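Glutamate--tRNA ligase (Elizabethkingia anophelis, PDB 6B1Z) is a glutamyl-tRNA synthetase that catalyses the ATP-dependent attachment of glutamate to its cognate tRNA. Local coordinates at residues 21-29 against 279-287; 410-419 against 476-485. All coordinates share one frame; numbering follows the deposited sequence. Where two conformers were deposited one is given.

Contact 1. Residues 21-29 against 279-287; sequences TGPLHLGGV and PVFPLNFTD
Phe281 meets Pro23, Leu24 and His25 with successive parts of its side chain. CB lies near the carbonyl O of Leu24. CG stands anti to its own carbonyl carbon (chi1 -50°), and this turns the ring in among the three residues. Further out, Phe281 CD1 comes to 3.3 Å from Leu24 O. That oxygen is buried and has no hydrogen-bond partner in the model; Pro282 CD also touches Leu24 O, at 3.2 Å. At Phe281 CE1 the ring edge presses on the face of the His25 imidazole, 3.5 Å from His25 CE1. The pair is edge-to-face (T-shaped), with planes at 89°. CZ ends near Pro23 CG.

One face of the Phe281 ring carries Pro23 CG, 3.6 Å from the ring centroid, in a CH-pi contact. The opposite face is covered by Val280 CG2 of its own segment. Pro23 is shared between two rings, since its CD sits 3.5 Å from the Phe285 centroid and almost on the ring normal. Phe285 CG is anti to the backbone N (chi1 179°), which brings that ring across the proline.

No direct hydrogen bond joins the segments. One water links them: it accepts from Leu26 N at 2.8 Å and donates to Val280 O at 2.6 Å.

His25-Leu26-Gly27-Gly28 is this family's form of the HIGH signature of class I synthetases. His25 holds the N-cap position of helix 26-41. The contact therefore packs residues 279-287 against the signature turn of the catalytic domain. Tyr65 of helix 62-73 touches Pro23, Phe281 and Pro282. Phe307 of helix 304-312 packs on Leu26 and Val29, and strand 285-286 runs antiparallel to strand 293-294.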
ATOM      1  N   THR A  21       5.470  11.169  -8.740  1.00 33.81           N
ATOM      2  CA  THR A  21       5.238  10.651 -10.081  1.00 36.15           C
ATOM      3  C   THR A  21       4.010   9.744 -10.138  1.00 37.99           C
ATOM      4  O   THR A  21       3.903   8.888 -11.019  1.00 46.64           O
ATOM      5  CB  THR A  21       6.476   9.900 -10.580  1.00 36.34           C
ATOM      6  OG1 THR A  21       6.859   8.914  -9.612  1.00 36.54           O
ATOM      7  CG2 THR A  21       7.646  10.867 -10.798  1.00 34.66           C
ATOM      8  N   GLY A  22       3.067   9.931  -9.219  1.00 34.52           N
ATOM      9  CA  GLY A  22       1.913   9.063  -9.128  1.00 34.68           C
ATOM     10  C   GLY A  22       1.693   8.594  -7.703  1.00 30.58           C
ATOM     11  O   GLY A  22       2.345   9.070  -6.770  1.00 30.58           O
ATOM     12  N   PRO A  23       0.783   7.645  -7.507  1.00 31.66           N
ATOM     13  CA  PRO A  23       0.455   7.203  -6.149  1.00 26.29           C
ATOM     14  C   PRO A  23       1.470   6.208  -5.603  1.00 24.94           C
ATOM     15  O   PRO A  23       2.215   5.559  -6.340  1.00 31.84           O
ATOM     16  CB  PRO A  23      -0.907   6.531  -6.324  1.00 25.51           C
ATOM     17  CG  PRO A  23      -0.830   5.957  -7.710  1.00 31.46           C
ATOM     18  CD  PRO A  23      -0.029   6.957  -8.526  1.00 37.05           C
ATOM     19  N   LEU A  24       1.453   6.079  -4.280  1.00 23.25           N
ATOM     20  CA  LEU A  24       2.194   5.010  -3.615  1.00 23.87           C
ATOM     21  C   LEU A  24       1.588   3.652  -3.946  1.00 25.00           C
ATOM     22  O   LEU A  24       0.365   3.476  -3.902  1.00 23.90           O
ATOM     23  CB  LEU A  24       2.178   5.218  -2.103  1.00 22.31           C
ATOM     24  CG  LEU A  24       2.914   6.432  -1.551  1.00 21.76           C
ATOM     25  CD1 LEU A  24       2.792   6.428  -0.042  1.00 25.62           C
ATOM     26  CD2 LEU A  24       4.377   6.430  -1.993  1.00 24.25           C
ATOM     27  N   HIS A  25       2.444   2.694  -4.292  1.00 22.29           N
ATOM     28  CA  HIS A  25       2.055   1.302  -4.411  1.00 22.62           C
ATOM     29  C   HIS A  25       2.289   0.601  -3.071  1.00 16.38           C
ATOM     30  O   HIS A  25       2.866   1.166  -2.146  1.00 17.82           O
ATOM     31  CB  HIS A  25       2.843   0.614  -5.533  1.00 27.48           C
ATOM     32  CG  HIS A  25       2.516   1.118  -6.906  1.00 31.54           C
ATOM     33  ND1 HIS A  25       1.882   0.340  -7.853  1.00 41.75           N
ATOM     34  CD2 HIS A  25       2.745   2.316  -7.495  1.00 36.70           C
ATOM     35  CE1 HIS A  25       1.728   1.040  -8.964  1.00 41.42           C
ATOM     36  NE2 HIS A  25       2.249   2.239  -8.777  1.00 34.24           N
ATOM     37  N   LEU A  26       1.827  -0.647  -2.983  1.00 20.60           N
ATOM     38  CA  LEU A  26       1.993  -1.413  -1.749  1.00 16.80           C
ATOM     39  C   LEU A  26       3.462  -1.548  -1.362  1.00 19.01           C
ATOM     40  O   LEU A  26       3.811  -1.445  -0.180  1.00 17.73           O
ATOM     41  CB  LEU A  26       1.348  -2.785  -1.896  1.00 21.08           C
ATOM     42  CG  LEU A  26       0.726  -3.411  -0.657  1.00 33.98           C
ATOM     43  CD1 LEU A  26      -0.368  -2.512  -0.090  1.00 26.53           C
ATOM     44  CD2 LEU A  26       0.159  -4.767  -1.036  1.00 30.43           C
ATOM     45  N   GLY A  27       4.340  -1.782  -2.340  1.00 20.75           N
ATOM     46  CA  GLY A  27       5.762  -1.834  -2.036  1.00 20.63           C
ATOM     47  C   GLY A  27       6.276  -0.556  -1.402  1.00 19.09           C
ATOM     48  O   GLY A  27       7.107  -0.593  -0.491  1.00 17.06           O
ATOM     49  N   GLY A  28       5.788   0.601  -1.868  1.00 15.87           N
ATOM     50  CA  GLY A  28       6.234   1.857  -1.291  1.00 15.27           C
ATOM     51  C   GLY A  28       5.719   2.079   0.120  1.00 15.10           C
ATOM     52  O   GLY A  28       6.436   2.590   0.976  1.00 16.18           O
ATOM     53  N   VAL A  29       4.469   1.683   0.380  1.00 16.24           N
ATOM     54  CA  VAL A  29       3.936   1.736   1.738  1.00 16.12           C
ATOM     55  C   VAL A  29       4.779   0.885   2.669  1.00 13.47           C
ATOM     56  O   VAL A  29       5.094   1.297   3.794  1.00 14.96           O
ATOM     57  CB  VAL A  29       2.471   1.271   1.749  1.00 16.43           C
ATOM     58  CG1 VAL A  29       1.945   1.174   3.196  1.00 17.78           C
ATOM     59  CG2 VAL A  29       1.616   2.220   0.912  1.00 18.62           C
ATOM     60  N   PRO A 279      -7.684  -3.545  -4.098  1.00 19.74           N
ATOM     61  CA  PRO A 279      -7.055  -2.278  -4.466  1.00 20.17           C
ATOM     62  C   PRO A 279      -5.541  -2.406  -4.478  1.00 23.77           C
ATOM     63  O   PRO A 279      -4.950  -3.347  -3.936  1.00 22.22           O
ATOM     64  CB  PRO A 279      -7.534  -1.306  -3.379  1.00 20.83           C
ATOM     65  CG  PRO A 279      -7.900  -2.157  -2.225  1.00 25.27           C
ATOM     66  CD  PRO A 279      -8.282  -3.510  -2.750  1.00 21.45           C
ATOM     67  N   VAL A 280      -4.911  -1.444  -5.137  1.00 22.33           N
ATOM     68  CA  VAL A 280      -3.458  -1.429  -5.223  1.00 23.68           C
ATOM     69  C   VAL A 280      -2.836  -0.181  -4.615  1.00 21.71           C
ATOM     70  O   VAL A 280      -1.627  -0.196  -4.324  1.00 22.13           O
ATOM     71  CB  VAL A 280      -2.987  -1.609  -6.680  1.00 25.77           C
ATOM     72  CG1 VAL A 280      -3.314  -3.019  -7.159  1.00 32.40           C
ATOM     73  CG2 VAL A 280      -3.622  -0.563  -7.584  1.00 30.00           C
ATOM     74  N   PHE A 281      -3.604   0.876  -4.373  1.00 21.76           N
ATOM     75  CA  PHE A 281      -3.081   2.096  -3.771  1.00 18.81           C
ATOM     76  C   PHE A 281      -3.754   2.343  -2.425  1.00 20.59           C
ATOM     77  O   PHE A 281      -4.913   1.956  -2.241  1.00 18.52           O
ATOM     78  CB  PHE A 281      -3.335   3.290  -4.703  1.00 17.64           C
ATOM     79  CG  PHE A 281      -2.894   3.049  -6.125  1.00 24.34           C
ATOM     80  CD1 PHE A 281      -1.632   2.540  -6.402  1.00 22.99           C
ATOM     81  CD2 PHE A 281      -3.757   3.312  -7.177  1.00 27.70           C
ATOM     82  CE1 PHE A 281      -1.227   2.320  -7.716  1.00 27.15           C
ATOM     83  CE2 PHE A 281      -3.361   3.093  -8.494  1.00 34.20           C
ATOM     84  CZ  PHE A 281      -2.096   2.596  -8.756  1.00 30.50           C
ATOM     85  N   PRO A 282      -3.070   2.977  -1.461  1.00 17.13           N
ATOM     86  CA  PRO A 282      -3.732   3.225  -0.163  1.00 15.84           C
ATOM     87  C   PRO A 282      -4.941   4.141  -0.268  1.00 17.23           C
ATOM     88  O   PRO A 282      -5.937   3.923   0.436  1.00 17.16           O
ATOM     89  CB  PRO A 282      -2.610   3.836   0.697  1.00 17.39           C
ATOM     90  CG  PRO A 282      -1.630   4.414  -0.310  1.00 15.73           C
ATOM     91  CD  PRO A 282      -1.669   3.446  -1.470  1.00 16.51           C
ATOM     92  N   LEU A 283      -4.886   5.153  -1.140  1.00 17.00           N
ATOM     93  CA  LEU A 283      -5.939   6.146  -1.297  1.00 17.34           C
ATOM     94  C   LEU A 283      -6.355   6.212  -2.756  1.00 18.11           C
ATOM     95  O   LEU A 283      -5.599   5.833  -3.657  1.00 19.76           O
ATOM     96  CB  LEU A 283      -5.470   7.541  -0.847  1.00 18.46           C
ATOM     97  CG  LEU A 283      -4.611   7.653   0.407  1.00 17.15           C
ATOM     98  CD1 LEU A 283      -4.165   9.104   0.615  1.00 24.06           C
ATOM     99  CD2 LEU A 283      -5.368   7.166   1.624  1.00 19.77           C
ATOM    100  N   ASN A 284      -7.565   6.733  -2.980  1.00 20.51           N
ATOM    101  CA  ASN A 284      -8.048   7.009  -4.327  1.00 19.55           C
ATOM    102  C   ASN A 284      -6.997   7.746  -5.150  1.00 22.33           C
ATOM    103  O   ASN A 284      -6.403   8.721  -4.681  1.00 26.83           O
ATOM    104  CB  ASN A 284      -9.309   7.869  -4.262  1.00 23.83           C
ATOM    105  CG  ASN A 284     -10.575   7.059  -4.124  1.00 28.37           C
ATOM    106  OD1 ASN A 284     -10.548   5.897  -3.739  1.00 25.40           O
ATOM    107  ND2 ASN A 284     -11.703   7.682  -4.438  1.00 29.58           N
ATOM    108  N   PHE A 285      -6.776   7.283  -6.379  1.00 21.20           N
ATOM    109  CA  PHE A 285      -5.934   8.001  -7.336  1.00 26.26           C
ATOM    110  C   PHE A 285      -6.642   8.115  -8.676  1.00 31.18           C
ATOM    111  O   PHE A 285      -6.991   7.099  -9.286  1.00 25.34           O
ATOM    112  CB  PHE A 285      -4.586   7.312  -7.528  1.00 23.47           C
ATOM    113  CG  PHE A 285      -3.709   8.005  -8.530  1.00 28.04           C
ATOM    114  CD1 PHE A 285      -3.110   9.216  -8.221  1.00 36.52           C
ATOM    115  CD2 PHE A 285      -3.509   7.459  -9.789  1.00 29.91           C
ATOM    116  CE1 PHE A 285      -2.308   9.871  -9.153  1.00 35.72           C
ATOM    117  CE2 PHE A 285      -2.705   8.105 -10.727  1.00 37.50           C
ATOM    118  CZ  PHE A 285      -2.106   9.311 -10.406  1.00 36.93           C
ATOM    119  N   THR A 286      -6.799   9.346  -9.161  1.00 30.01           N
ATOM    120  CA  THR A 286      -7.382   9.611 -10.472  1.00 36.11           C
ATOM    121  C   THR A 286      -6.257   9.830 -11.476  1.00 38.92           C
ATOM    122  O   THR A 286      -5.457  10.758 -11.323  1.00 38.23           O
ATOM    123  CB  THR A 286      -8.302  10.829 -10.417  1.00 38.23           C
ATOM    124  OG1 THR A 286      -9.337  10.602  -9.446  1.00 34.74           O
ATOM    125  CG2 THR A 286      -8.926  11.088 -11.784  1.00 42.38           C
ATOM    126  N   ASP A 287      -6.179   8.964 -12.477  1.00 37.59           N
ATOM    127  CA  ASP A 287      -5.140   9.077 -13.493  1.00 42.30           C
ATOM    128  C   ASP A 287      -5.413  10.285 -14.379  1.00 47.78           C
ATOM    129  O   ASP A 287      -6.468  10.343 -15.030  1.00 40.11           O
ATOM    130  CB  ASP A 287      -5.073   7.802 -14.328  1.00 47.21           C
ATOM    131  CG  ASP A 287      -4.022   7.873 -15.421  1.00 60.54           C
ATOM    132  OD1 ASP A 287      -2.898   8.342 -15.143  1.00 59.82           O
ATOM    133  OD2 ASP A 287      -4.320   7.451 -16.557  1.00 66.88           O
TER
HETATM  134  O   HOH W   1       0.361  -1.682  -5.180  1.00 31.97           O

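Contact 2. Residues 410-419 against 476-485; sequences FFFHAPESFD and LSLVGELKGP
Phe410 lays one face of its ring against Val479, whose CG2 sits over that face and whose CG1 is 3.8 Å from Phe410 CD1. Phe410 CG lies between its own backbone N and carbonyl carbon (chi1 42°), which carries the ring alongside Val479 toward Gly484 and Pro485. The far rim reaches the turn after the helix: Phe410 CE2 is 3.5 Å from Pro485 CD, and CZ touches Gly484 CA. Lys483 CE lies at the ring edge. Phe411 follows with a smaller share, its CZ 3.8 Å from Pro485 CG. Most of that ring packs among helices 384-394 and 487-507.

Pro415 covers the C-terminal end of helix 467-479. Pro415 CG lies 3.3 Å from Leu478 O and also touches Gly480 N. Arg502 NH1 hydrogen-bonds to both Leu478 O and Phe410 O. The helix ends at Val479; Gly480, the next residue, leaves helical angles with phi 86°. Gly480 is thus a C' glycine of positive phi, and its N still bonds to Leu476 O. This part of the domain has no strands; an all-helical anticodon-binding domain is usual for bacterial glutamyl-tRNA synthetases.

Phe418 turns the edge of its ring to the backbone oxygens there. Leu476 O is 3.5 Å from Phe418 CD1, and Ser477 O lies near the ring plane too. Phe418 CA makes a CA-H...O contact to Gly480 O. Gly480 O also accepts the hydrogen bond across the segments, from Asp419 N at 2.9 Å, fairly straight (163° at the hydrogen). Asp419 is the N-cap of helix 420-425, and its OD2 accepts from Ala422 N.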
ATOM      1  N   PHE A 410     -32.742  -7.144   5.140  1.00 20.56           N
ATOM      2  CA  PHE A 410     -34.010  -7.498   5.780  1.00 21.22           C
ATOM      3  C   PHE A 410     -34.303  -6.682   7.029  1.00 25.26           C
ATOM      4  O   PHE A 410     -35.441  -6.707   7.500  1.00 26.01           O
ATOM      5  CB  PHE A 410     -34.015  -8.985   6.132  1.00 25.61           C
ATOM      6  CG  PHE A 410     -32.711  -9.460   6.707  1.00 22.25           C
ATOM      7  CD1 PHE A 410     -31.787 -10.114   5.908  1.00 22.61           C
ATOM      8  CD2 PHE A 410     -32.392  -9.217   8.035  1.00 27.03           C
ATOM      9  CE1 PHE A 410     -30.561 -10.531   6.425  1.00 27.16           C
ATOM     10  CE2 PHE A 410     -31.174  -9.630   8.567  1.00 25.31           C
ATOM     11  CZ  PHE A 410     -30.261 -10.288   7.758  1.00 25.54           C
ATOM     12  N   PHE A 411     -33.323  -5.966   7.586  1.00 20.58           N
ATOM     13  CA  PHE A 411     -33.639  -5.074   8.696  1.00 21.01           C
ATOM     14  C   PHE A 411     -34.423  -3.862   8.231  1.00 26.64           C
ATOM     15  O   PHE A 411     -35.115  -3.231   9.040  1.00 27.10           O
ATOM     16  CB  PHE A 411     -32.365  -4.599   9.407  1.00 21.14           C
ATOM     17  CG  PHE A 411     -31.696  -5.654  10.244  1.00 22.68           C
ATOM     18  CD1 PHE A 411     -32.320  -6.176  11.370  1.00 30.66           C
ATOM     19  CD2 PHE A 411     -30.420  -6.091   9.932  1.00 23.57           C
ATOM     20  CE1 PHE A 411     -31.688  -7.132  12.156  1.00 29.67           C
ATOM     21  CE2 PHE A 411     -29.787  -7.055  10.709  1.00 28.01           C
ATOM     22  CZ  PHE A 411     -30.424  -7.573  11.821  1.00 30.68           C
ATOM     23  N   PHE A 412     -34.328  -3.527   6.948  1.00 24.69           N
ATOM     24  CA  PHE A 412     -34.854  -2.283   6.413  1.00 26.46           C
ATOM     25  C   PHE A 412     -35.878  -2.471   5.302  1.00 34.63           C
ATOM     26  O   PHE A 412     -36.613  -1.523   5.004  1.00 36.57           O
ATOM     27  CB  PHE A 412     -33.696  -1.419   5.888  1.00 24.92           C
ATOM     28  CG  PHE A 412     -32.504  -1.393   6.802  1.00 29.38           C
ATOM     29  CD1 PHE A 412     -32.497  -0.582   7.930  1.00 37.10           C
ATOM     30  CD2 PHE A 412     -31.399  -2.189   6.545  1.00 32.29           C
ATOM     31  CE1 PHE A 412     -31.404  -0.561   8.776  1.00 28.70           C
ATOM     32  CE2 PHE A 412     -30.303  -2.172   7.389  1.00 30.05           C
ATOM     33  CZ  PHE A 412     -30.308  -1.358   8.503  1.00 28.73           C
ATOM     34  N   HIS A 413     -35.953  -3.656   4.695  1.00 28.85           N
ATOM     35  CA  HIS A 413     -36.824  -3.911   3.550  1.00 33.04           C
ATOM     36  C   HIS A 413     -37.508  -5.258   3.721  1.00 38.45           C
ATOM     37  O   HIS A 413     -36.854  -6.246   4.064  1.00 31.37           O
ATOM     38  CB  HIS A 413     -36.031  -3.908   2.236  1.00 36.31           C
ATOM     39  CG  HIS A 413     -35.116  -2.734   2.078  1.00 42.19           C
ATOM     40  ND1 HIS A 413     -35.576  -1.459   1.826  1.00 50.30           N
ATOM     41  CD2 HIS A 413     -33.765  -2.645   2.121  1.00 41.10           C
ATOM     42  CE1 HIS A 413     -34.549  -0.634   1.725  1.00 40.21           C
ATOM     43  NE2 HIS A 413     -33.437  -1.329   1.903  1.00 48.48           N
ATOM     44  N   ALA A 414     -38.822  -5.304   3.457  1.00 30.31           N
ATOM     45  CA  ALA A 414     -39.537  -6.568   3.517  1.00 35.79           C
ATOM     46  C   ALA A 414     -39.219  -7.425   2.293  1.00 33.04           C
ATOM     47  O   ALA A 414     -38.933  -6.901   1.213  1.00 37.34           O
ATOM     48  CB  ALA A 414     -41.042  -6.326   3.594  1.00 35.83           C
ATOM     49  N   PRO A 415     -39.260  -8.751   2.432  1.00 37.04           N
ATOM     50  CA  PRO A 415     -39.068  -9.610   1.259  1.00 46.04           C
ATOM     51  C   PRO A 415     -40.238  -9.481   0.295  1.00 42.70           C
ATOM     52  O   PRO A 415     -41.400  -9.408   0.702  1.00 47.45           O
ATOM     53  CB  PRO A 415     -38.988 -11.024   1.853  1.00 46.52           C
ATOM     54  CG  PRO A 415     -38.867 -10.838   3.344  1.00 50.26           C
ATOM     55  CD  PRO A 415     -39.516  -9.532   3.653  1.00 41.22           C
ATOM     56  N   GLU A 416     -39.916  -9.451  -0.997  1.00 51.86           N
ATOM     57  CA  GLU A 416     -40.938  -9.402  -2.035  1.00 62.87           C
ATOM     58  C   GLU A 416     -41.271 -10.786  -2.580  1.00 74.34           C
ATOM     59  O   GLU A 416     -42.430 -11.059  -2.910  1.00 76.99           O
ATOM     60  CB  GLU A 416     -40.484  -8.476  -3.166  1.00 62.04           C
ATOM     61  CG  GLU A 416     -40.361  -7.024  -2.735  1.00 66.36           C
ATOM     62  CD  GLU A 416     -39.628  -6.167  -3.745  1.00 76.01           C
ATOM     63  OE1 GLU A 416     -39.256  -6.690  -4.816  1.00 80.66           O
ATOM     64  OE2 GLU A 416     -39.421  -4.968  -3.463  1.00 79.75           O
ATOM     65  N   SER A 417     -40.278 -11.665  -2.671  1.00 77.58           N
ATOM     66  CA  SER A 417     -40.454 -13.058  -3.064  1.00 73.41           C
ATOM     67  C   SER A 417     -39.930 -13.970  -1.958  1.00 69.32           C
ATOM     68  O   SER A 417     -39.524 -13.517  -0.886  1.00 68.38           O
ATOM     69  CB  SER A 417     -39.742 -13.346  -4.387  1.00 67.06           C
ATOM     70  OG  SER A 417     -38.368 -13.007  -4.308  1.00 63.83           O
ATOM     71  N   PHE A 418     -39.945 -15.272  -2.230  1.00 63.58           N
ATOM     72  CA  PHE A 418     -39.424 -16.258  -1.294  1.00 57.27           C
ATOM     73  C   PHE A 418     -38.684 -17.336  -2.067  1.00 66.19           C
ATOM     74  O   PHE A 418     -39.215 -17.881  -3.039  1.00 76.49           O
ATOM     75  CB  PHE A 418     -40.546 -16.884  -0.455  1.00 52.90           C
ATOM     76  CG  PHE A 418     -41.347 -15.888   0.336  1.00 55.98           C
ATOM     77  CD1 PHE A 418     -40.883 -15.414   1.553  1.00 49.87           C
ATOM     78  CD2 PHE A 418     -42.570 -15.435  -0.130  1.00 56.35           C
ATOM     79  CE1 PHE A 418     -41.622 -14.502   2.290  1.00 46.45           C
ATOM     80  CE2 PHE A 418     -43.315 -14.526   0.601  1.00 53.01           C
ATOM     81  CZ  PHE A 418     -42.840 -14.057   1.813  1.00 54.57           C
ATOM     82  N   ASP A 419     -37.456 -17.626  -1.637  1.00 63.26           N
ATOM     83  CA  ASP A 419     -36.660 -18.691  -2.236  1.00 65.66           C
ATOM     84  C   ASP A 419     -37.442 -20.000  -2.258  1.00 67.36           C
ATOM     85  O   ASP A 419     -37.985 -20.430  -1.238  1.00 63.35           O
ATOM     86  CB  ASP A 419     -35.360 -18.861  -1.448  1.00 70.75           C
ATOM     87  CG  ASP A 419     -34.496 -19.986  -1.978  1.00 72.83           C
ATOM     88  OD1 ASP A 419     -33.671 -19.729  -2.880  1.00 72.28           O
ATOM     89  OD2 ASP A 419     -34.646 -21.127  -1.492  1.00 73.06           O
ATOM     90  N   LEU A 476     -38.118 -17.632   7.142  1.00 38.50           N
ATOM     91  CA  LEU A 476     -38.423 -17.452   5.726  1.00 39.65           C
ATOM     92  C   LEU A 476     -39.345 -16.257   5.511  1.00 37.77           C
ATOM     93  O   LEU A 476     -39.140 -15.464   4.583  1.00 40.57           O
ATOM     94  CB  LEU A 476     -39.053 -18.725   5.162  1.00 44.36           C
ATOM     95  CG  LEU A 476     -39.467 -18.673   3.691  1.00 46.70           C
ATOM     96  CD1 LEU A 476     -38.244 -18.642   2.799  1.00 44.21           C
ATOM     97  CD2 LEU A 476     -40.348 -19.858   3.354  1.00 51.91           C
ATOM     98  N   SER A 477     -40.342 -16.095   6.384  1.00 38.83           N
ATOM     99  CA  SER A 477     -41.287 -14.987   6.259  1.00 38.82           C
ATOM    100  C   SER A 477     -40.587 -13.640   6.378  1.00 38.91           C
ATOM    101  O   SER A 477     -40.929 -12.684   5.667  1.00 38.83           O
ATOM    102  CB  SER A 477     -42.361 -15.103   7.336  1.00 44.27           C
ATOM    103  OG  SER A 477     -43.027 -16.348   7.259  1.00 48.29           O
ATOM    104  N   LEU A 478     -39.631 -13.536   7.296  1.00 34.82           N
ATOM    105  CA  LEU A 478     -39.025 -12.245   7.600  1.00 33.26           C
ATOM    106  C   LEU A 478     -37.904 -11.893   6.634  1.00 35.35           C
ATOM    107  O   LEU A 478     -37.648 -10.707   6.400  1.00 34.17           O
ATOM    108  CB  LEU A 478     -38.493 -12.244   9.035  1.00 36.68           C
ATOM    109  CG  LEU A 478     -39.507 -12.571  10.133  1.00 36.20           C
ATOM    110  CD1 LEU A 478     -38.822 -12.669  11.480  1.00 41.78           C
ATOM    111  CD2 LEU A 478     -40.651 -11.550  10.177  1.00 44.75           C
ATOM    112  N   VAL A 479     -37.244 -12.900   6.065  1.00 32.62           N
ATOM    113  CA  VAL A 479     -36.035 -12.695   5.283  1.00 33.15           C
ATOM    114  C   VAL A 479     -36.222 -13.036   3.807  1.00 39.68           C
ATOM    115  O   VAL A 479     -35.520 -12.470   2.960  1.00 37.32           O
ATOM    116  CB  VAL A 479     -34.877 -13.517   5.891  1.00 28.71           C
ATOM    117  CG1 VAL A 479     -33.589 -13.348   5.092  1.00 30.75           C
ATOM    118  CG2 VAL A 479     -34.652 -13.116   7.342  1.00 31.16           C
ATOM    119  N   GLY A 480     -37.155 -13.924   3.471  1.00 44.19           N
ATOM    120  CA  GLY A 480     -37.284 -14.443   2.131  1.00 47.23           C
ATOM    121  C   GLY A 480     -36.411 -15.646   1.848  1.00 47.51           C
ATOM    122  O   GLY A 480     -36.678 -16.381   0.890  1.00 51.42           O
ATOM    123  N   GLU A 481     -35.372 -15.852   2.653  1.00 44.71           N
ATOM    124  CA  GLU A 481     -34.548 -17.047   2.552  0.58 45.16           C
ATOM    125  C   GLU A 481     -34.085 -17.421   3.953  1.00 45.81           C
ATOM    126  O   GLU A 481     -34.465 -16.791   4.945  1.00 40.36           O
ATOM    127  CB  GLU A 481     -33.376 -16.831   1.591  0.58 49.19           C
ATOM    128  CG  GLU A 481     -32.662 -15.510   1.770  0.58 50.65           C
ATOM    129  CD  GLU A 481     -31.876 -15.113   0.540  0.58 55.60           C
ATOM    130  OE1 GLU A 481     -30.665 -15.415   0.478  0.58 54.85           O
ATOM    131  OE2 GLU A 481     -32.477 -14.509  -0.375  0.58 57.83           O
ATOM    132  N   LEU A 482     -33.293 -18.490   4.045  1.00 40.01           N
ATOM    133  CA  LEU A 482     -32.817 -18.967   5.343  1.00 37.30           C
ATOM    134  C   LEU A 482     -31.441 -18.358   5.618  1.00 41.67           C
ATOM    135  O   LEU A 482     -30.387 -18.975   5.434  1.00 37.67           O
ATOM    136  CB  LEU A 482     -32.793 -20.488   5.376  1.00 36.45           C
ATOM    137  CG  LEU A 482     -34.176 -21.112   5.168  1.00 42.10           C
ATOM    138  CD1 LEU A 482     -34.121 -22.627   5.279  1.00 42.48           C
ATOM    139  CD2 LEU A 482     -35.197 -20.539   6.147  1.00 44.07           C
ATOM    140  N   LYS A 483     -31.457 -17.111   6.074  1.00 33.94           N
ATOM    141  CA  LYS A 483     -30.233 -16.445   6.488  1.00 37.24           C
ATOM    142  C   LYS A 483     -30.579 -15.424   7.567  1.00 34.08           C
ATOM    143  O   LYS A 483     -31.720 -15.341   8.034  1.00 32.18           O
ATOM    144  CB  LYS A 483     -29.523 -15.807   5.290  1.00 39.11           C
ATOM    145  CG  LYS A 483     -30.302 -14.693   4.636  1.00 42.90           C
ATOM    146  CD  LYS A 483     -29.629 -14.186   3.366  1.00 57.34           C
ATOM    147  CE  LYS A 483     -30.312 -12.915   2.858  1.00 62.01           C
ATOM    148  NZ  LYS A 483     -29.974 -12.599   1.440  1.00 65.46           N
ATOM    149  N   GLY A 484     -29.571 -14.665   7.983  1.00 32.61           N
ATOM    150  CA  GLY A 484     -29.755 -13.625   8.967  1.00 32.46           C
ATOM    151  C   GLY A 484     -29.404 -14.054  10.377  1.00 31.40           C
ATOM    152  O   GLY A 484     -29.013 -15.199  10.638  1.00 28.66           O
ATOM    153  N   PRO A 485     -29.546 -13.126  11.323  1.00 26.90           N
ATOM    154  CA  PRO A 485     -29.270 -13.439  12.730  1.00 25.70           C
ATOM    155  C   PRO A 485     -30.403 -14.228  13.366  1.00 27.85           C
ATOM    156  O   PRO A 485     -31.342 -14.635  12.671  1.00 30.23           O
ATOM    157  CB  PRO A 485     -29.130 -12.050  13.360  1.00 33.05           C
ATOM    158  CG  PRO A 485     -30.116 -11.232  12.583  1.00 32.94           C
ATOM    159  CD  PRO A 485     -30.093 -11.768  11.160  1.00 31.60           C
TER

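Overall arrangement
Contacts 1 and 2 lie in different domains, their centres about 40 Å apart and their nearest atoms about 24 Å apart. They share no helix or strand. Both are partly buried. Contact 1 is in the catalytic domain, its centre about 6 Å from the centre of the chain, with one exposed residue of ten touching. Contact 2 is in the anticodon-binding domain, its centre about 38 Å from the centre of the chain, with three of fifteen exposed. Contact 1 meets at a helix start and contact 2 at a helix end. Both rest on aromatic and proline packing; a water links contact 1, a direct backbone hydrogen bond contact 2. Contact 2 buries more surface, 558 against 386 Å².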